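Local atomic coordinates of NalP translocator (Neisseria meningitidis, PDB entry 1UYN), a protein that forms, as the translocator domain of an autotransporter protease, a beta-barrel in the outer membrane that provides a hydrophilic pore for moving the passenger domain to the bacterial cell surface. Residues A75-T78 with T82-A85; R28-S33 with G178-L183. One frame throughout, in Å; residues are numbered along the deposited sequence.

The two contacts belong to one antiparallel barrel of twelve strands, and their centres lie about 17 Å apart. Contact 1 joins the neighbouring strands 62-79 and 82-97 next to the short turn between them, in the wall itself. Contact 2 sets helix 12-34, threaded through the pore, against strand 172-192. Along the chain the helix segment comes first, then both strands of the hairpin, and residues 178-183 last, so contact 1 falls wholly within the 144 residues that separate the halves of contact 2. The local pairing of contact 1 builds the wall; contact 2 ties the pore's filling to it from inside.

Contact 1: A75-T78 with T82-A85. With SO4 (sulfate ion), chain D.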
loop_
_atom_site.group_PDB
_atom_site.type_symbol
_atom_site.label_atom_id
_atom_site.label_comp_id
_atom_site.label_asym_id
_atom_site.label_seq_id
_atom_site.Cartn_x
_atom_site.Cartn_y
_atom_site.Cartn_z
ATOM N N ALA A 75 3.780 -16.386 -6.389
ATOM C CA ALA A 75 2.433 -16.886 -6.158
ATOM C C ALA A 75 2.247 -18.247 -6.780
ATOM O O ALA A 75 2.855 -18.542 -7.767
ATOM C CB ALA A 75 1.410 -15.907 -6.706
ATOM N N ALA A 76 1.378 -19.073 -6.217
ATOM C CA ALA A 76 1.225 -20.448 -6.699
ATOM C C ALA A 76 -0.020 -21.126 -6.142
ATOM O O ALA A 76 -0.330 -20.991 -4.968
ATOM C CB ALA A 76 2.483 -21.296 -6.324
ATOM N N LYS A 77 -0.700 -21.868 -7.011
ATOM C CA LYS A 77 -1.715 -22.839 -6.627
ATOM C C LYS A 77 -1.156 -23.832 -5.650
ATOM O O LYS A 77 -0.399 -24.685 -6.018
ATOM C CB LYS A 77 -2.221 -23.610 -7.849
ATOM C CG LYS A 77 -3.106 -22.795 -8.775
ATOM C CD LYS A 77 -4.612 -23.036 -8.519
ATOM C CE LYS A 77 -5.427 -21.715 -8.546
ATOM N NZ LYS A 77 -6.728 -21.900 -9.287
ATOM N N THR A 78 -1.539 -23.706 -4.396
ATOM C CA THR A 78 -1.157 -24.650 -3.346
ATOM C C THR A 78 -2.176 -25.786 -3.163
ATOM O O THR A 78 -2.028 -26.590 -2.251
ATOM C CB THR A 78 -1.037 -23.876 -2.038
ATOM O OG1 THR A 78 -0.128 -22.767 -2.218
ATOM C CG2 THR A 78 -0.384 -24.728 -0.927
ATOM N N THR A 82 -6.865 -23.307 -3.885
ATOM C CA THR A 82 -6.129 -22.424 -3.008
ATOM C C THR A 82 -4.988 -21.780 -3.732
ATOM O O THR A 82 -4.367 -22.397 -4.544
ATOM C CB THR A 82 -5.680 -23.199 -1.792
ATOM O OG1 THR A 82 -6.851 -23.648 -1.138
ATOM C CG2 THR A 82 -5.063 -22.314 -0.721
ATOM N N THR A 83 -4.746 -20.506 -3.459
ATOM C CA THR A 83 -3.625 -19.801 -4.038
ATOM C C THR A 83 -2.893 -19.099 -2.926
ATOM O O THR A 83 -3.517 -18.625 -2.027
ATOM C CB THR A 83 -4.118 -18.770 -4.992
ATOM O OG1 THR A 83 -5.023 -19.364 -5.924
ATOM C CG2 THR A 83 -2.971 -18.252 -5.827
ATOM N N ALA A 84 -1.566 -19.049 -2.982
ATOM C CA ALA A 84 -0.794 -18.354 -1.957
ATOM C C ALA A 84 0.246 -17.490 -2.593
ATOM O O ALA A 84 0.697 -17.735 -3.697
ATOM C CB ALA A 84 -0.166 -19.311 -0.939
ATOM N N ALA A 85 0.570 -16.428 -1.894
ATOM C CA ALA A 85 1.579 -15.485 -2.338
ATOM C C ALA A 85 2.364 -15.002 -1.154
ATOM O O ALA A 85 1.894 -14.976 -0.029
ATOM C CB ALA A 85 0.938 -14.327 -3.058
HETATM S S SO4 D . -8.089 -27.094 -1.650
HETATM O O1 SO4 D . -7.535 -27.396 -0.318
HETATM O O2 SO4 D . -7.320 -26.090 -2.362
HETATM O O3 SO4 D . -8.084 -28.282 -2.532
HETATM O O4 SO4 D . -9.476 -26.649 -1.464
#
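A76 and A84 pair as the hydrogen-bonded couple of a beta hairpin: A76 N donates to A84 O (2.9 Å), nearly along the C=O axis, and A84 N returns a bond to A76 O (3.0 Å). A76 O has a second donor, T78 OG1 at 3.3 Å, which comes to the opposite face of the carbonyl plane from A84 N. The torsion of T78 (chi1 -54°) sets OG1 beside its own backbone N, within reach of A76 O, where it also lies 3.7 Å from A84 CB. Near the turn, T78 N gives only a weak bond to T82 O. On the other face of the sheet, A75 and A85 touch methyl to methyl (CB to CB 4.0 Å), and the bent chain of K77 runs obliquely past T83, with K77 CE 3.5 Å from T83 OG1. A75, T83 and A85 also touch N39 or L36 of the loop that follows helix 12-34, so this face looks into the pore. T82 OG1 donates to O2 of a sulfate ion (2.8 Å), probably from the crystallisation liquor, which N81 N also binds. Backbone bonds thus set the strand spacing, while the hydroxyls of T78 and T82 meet polar partners near the turn.

Contact 2: R28-S33 with G178-L183; sequences RLKAVS and GLRYDL
L29 lays its CD2 methyl against the aliphatic part of R180, with L29 CD2 4.1 Å from R180 CG. The two side chains slide past each other in opposite directions, each starting from a CB that points toward the other segment. R180 CG stands anti to the backbone N (chi1 -173°), which puts it beside L29 CD2; further bends at chi2 and chi3 swing the guanidinium round to its polar partners. K30 arrives differently. Its CB heads neither toward nor away from the strand, but a chain bent at chi2, chi3 and chi4 brings the ammonium back, crossing R180 at about a right angle. K30 NZ then sits 3.7 Å from R180 NH2, at the edge of the guanidinium and near its plane. The two cations share an anion, for E233 of strand 224-235 makes a salt bridge to K30 NZ through one carboxylate oxygen and to R180 NH2 through the other, which probably offsets their close approach. R180 NH1 is held by D182, two residues along the same strand: D182 OD2 accepts at 2.9 Å with its syn lone pair, only 9° out of the guanidinium plane. D182 OD2 also makes a salt bridge to R239. With D182 at NH1 and E233 at NH2, R180 is held at both terminal nitrogens, which probably fixes its rotation. The contact therefore combines one apolar touch with a network of salt bridges. Its centre lies about 7 Å from the centre of the chain, where helix 12-34 fills the pore. L29 also packs on F110 of strand 100-117, on L126 and S128 of strand 121-139 and on Q156 of strand 145-163, while R180 is flanked by Q156 and by V209 and L211 of strand 199-219.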
loop_
_atom_site.group_PDB
_atom_site.type_symbol
_atom_site.label_atom_id
_atom_site.label_comp_id
_atom_site.label_asym_id
_atom_site.label_seq_id
_atom_site.Cartn_x
_atom_site.Cartn_y
_atom_site.Cartn_z
ATOM N N ARG A 28 0.580 -1.232 -1.151
ATOM C CA ARG A 28 1.523 -2.333 -1.330
ATOM C C ARG A 28 0.825 -3.650 -1.089
ATOM O O ARG A 28 1.049 -4.611 -1.818
ATOM C CB ARG A 28 2.743 -2.219 -0.402
ATOM C CG ARG A 28 3.582 -1.036 -0.742
ATOM C CD ARG A 28 4.746 -0.812 0.171
ATOM N NE ARG A 28 5.438 0.458 -0.132
ATOM C CZ ARG A 28 5.493 1.508 0.689
ATOM N NH1 ARG A 28 4.875 1.505 1.883
ATOM N NH2 ARG A 28 6.148 2.590 0.308
ATOM N N LEU A 29 -0.012 -3.695 -0.061
ATOM C CA LEU A 29 -0.777 -4.895 0.245
ATOM C C LEU A 29 -1.810 -5.211 -0.877
ATOM O O LEU A 29 -2.042 -6.382 -1.220
ATOM C CB LEU A 29 -1.480 -4.727 1.586
ATOM C CG LEU A 29 -2.087 -6.038 2.110
ATOM C CD1 LEU A 29 -0.999 -7.012 2.601
ATOM C CD2 LEU A 29 -3.110 -5.793 3.157
ATOM N N LYS A 30 -2.427 -4.168 -1.432
ATOM C CA LYS A 30 -3.389 -4.334 -2.523
ATOM C C LYS A 30 -2.717 -5.097 -3.648
ATOM O O LYS A 30 -3.294 -5.999 -4.220
ATOM C CB LYS A 30 -3.869 -2.972 -3.056
ATOM C CG LYS A 30 -5.368 -2.628 -2.856
ATOM C CD LYS A 30 -5.597 -1.038 -2.633
ATOM C CE LYS A 30 -6.079 -0.671 -1.191
ATOM N NZ LYS A 30 -5.475 0.625 -0.604
ATOM N N ALA A 31 -1.483 -4.744 -3.935
ATOM C CA ALA A 31 -0.745 -5.266 -5.074
ATOM C C ALA A 31 -0.454 -6.784 -4.951
ATOM O O ALA A 31 -0.514 -7.552 -5.911
ATOM C CB ALA A 31 0.559 -4.455 -5.236
ATOM N N VAL A 32 -0.132 -7.199 -3.749
ATOM C CA VAL A 32 0.093 -8.590 -3.446
ATOM C C VAL A 32 -1.231 -9.373 -3.511
ATOM O O VAL A 32 -1.263 -10.538 -3.911
ATOM C CB VAL A 32 0.722 -8.670 -2.020
ATOM C CG1 VAL A 32 0.823 -10.112 -1.482
ATOM C CG2 VAL A 32 2.077 -8.010 -2.039
ATOM N N SER A 33 -2.315 -8.739 -3.072
ATOM C CA SER A 33 -3.654 -9.336 -3.124
ATOM C C SER A 33 -4.166 -9.412 -4.548
ATOM O O SER A 33 -4.920 -10.291 -4.880
ATOM C CB SER A 33 -4.660 -8.525 -2.271
ATOM O OG SER A 33 -5.994 -8.899 -2.549
ATOM N N GLY A 178 -14.012 -5.986 2.148
ATOM C CA GLY A 178 -13.631 -6.493 3.450
ATOM C C GLY A 178 -13.059 -5.479 4.402
ATOM O O GLY A 178 -13.483 -4.353 4.451
ATOM N N LEU A 179 -12.118 -5.933 5.217
ATOM C CA LEU A 179 -11.523 -5.099 6.194
ATOM C C LEU A 179 -10.019 -5.270 6.137
ATOM O O LEU A 179 -9.535 -6.292 5.709
ATOM C CB LEU A 179 -12.058 -5.495 7.555
ATOM C CG LEU A 179 -13.567 -5.489 7.744
ATOM C CD1 LEU A 179 -13.844 -6.200 9.038
ATOM C CD2 LEU A 179 -14.177 -4.085 7.749
ATOM N N ARG A 180 -9.287 -4.246 6.565
ATOM C CA ARG A 180 -7.849 -4.349 6.791
ATOM C C ARG A 180 -7.601 -3.696 8.139
ATOM O O ARG A 180 -8.077 -2.629 8.376
ATOM C CB ARG A 180 -7.089 -3.609 5.710
ATOM C CG ARG A 180 -5.563 -3.812 5.774
ATOM C CD ARG A 180 -4.770 -2.508 5.635
ATOM N NE ARG A 180 -5.093 -1.826 4.406
ATOM C CZ ARG A 180 -5.104 -0.514 4.233
ATOM N NH1 ARG A 180 -4.841 0.329 5.218
ATOM N NH2 ARG A 180 -5.421 -0.038 3.031
ATOM N N TYR A 181 -6.884 -4.355 9.024
ATOM C CA TYR A 181 -6.515 -3.780 10.297
ATOM C C TYR A 181 -5.040 -3.425 10.262
ATOM O O TYR A 181 -4.236 -4.297 10.012
ATOM C CB TYR A 181 -6.742 -4.804 11.401
ATOM C CG TYR A 181 -6.590 -4.241 12.801
ATOM C CD1 TYR A 181 -7.478 -3.303 13.269
ATOM C CD2 TYR A 181 -5.571 -4.672 13.654
ATOM C CE1 TYR A 181 -7.363 -2.765 14.546
ATOM C CE2 TYR A 181 -5.445 -4.167 14.943
ATOM C CZ TYR A 181 -6.360 -3.197 15.380
ATOM O OH TYR A 181 -6.311 -2.647 16.651
ATOM N N ASP A 182 -4.695 -2.155 10.499
ATOM C CA ASP A 182 -3.310 -1.702 10.545
ATOM C C ASP A 182 -2.932 -1.491 11.958
ATOM O O ASP A 182 -3.535 -0.662 12.628
ATOM C CB ASP A 182 -3.140 -0.346 9.873
ATOM C CG ASP A 182 -3.437 -0.374 8.423
ATOM O OD1 ASP A 182 -3.433 -1.473 7.816
ATOM O OD2 ASP A 182 -3.703 0.683 7.820
ATOM N N LEU A 183 -1.913 -2.199 12.404
ATOM C CA LEU A 183 -1.356 -2.023 13.741
ATOM C C LEU A 183 0.016 -1.391 13.591
ATOM O O LEU A 183 0.916 -1.983 13.029
ATOM C CB LEU A 183 -1.220 -3.375 14.411
ATOM C CG LEU A 183 -0.815 -3.416 15.873
ATOM C CD1 LEU A 183 -1.742 -2.565 16.776
ATOM C CD2 LEU A 183 -0.838 -4.833 16.310
#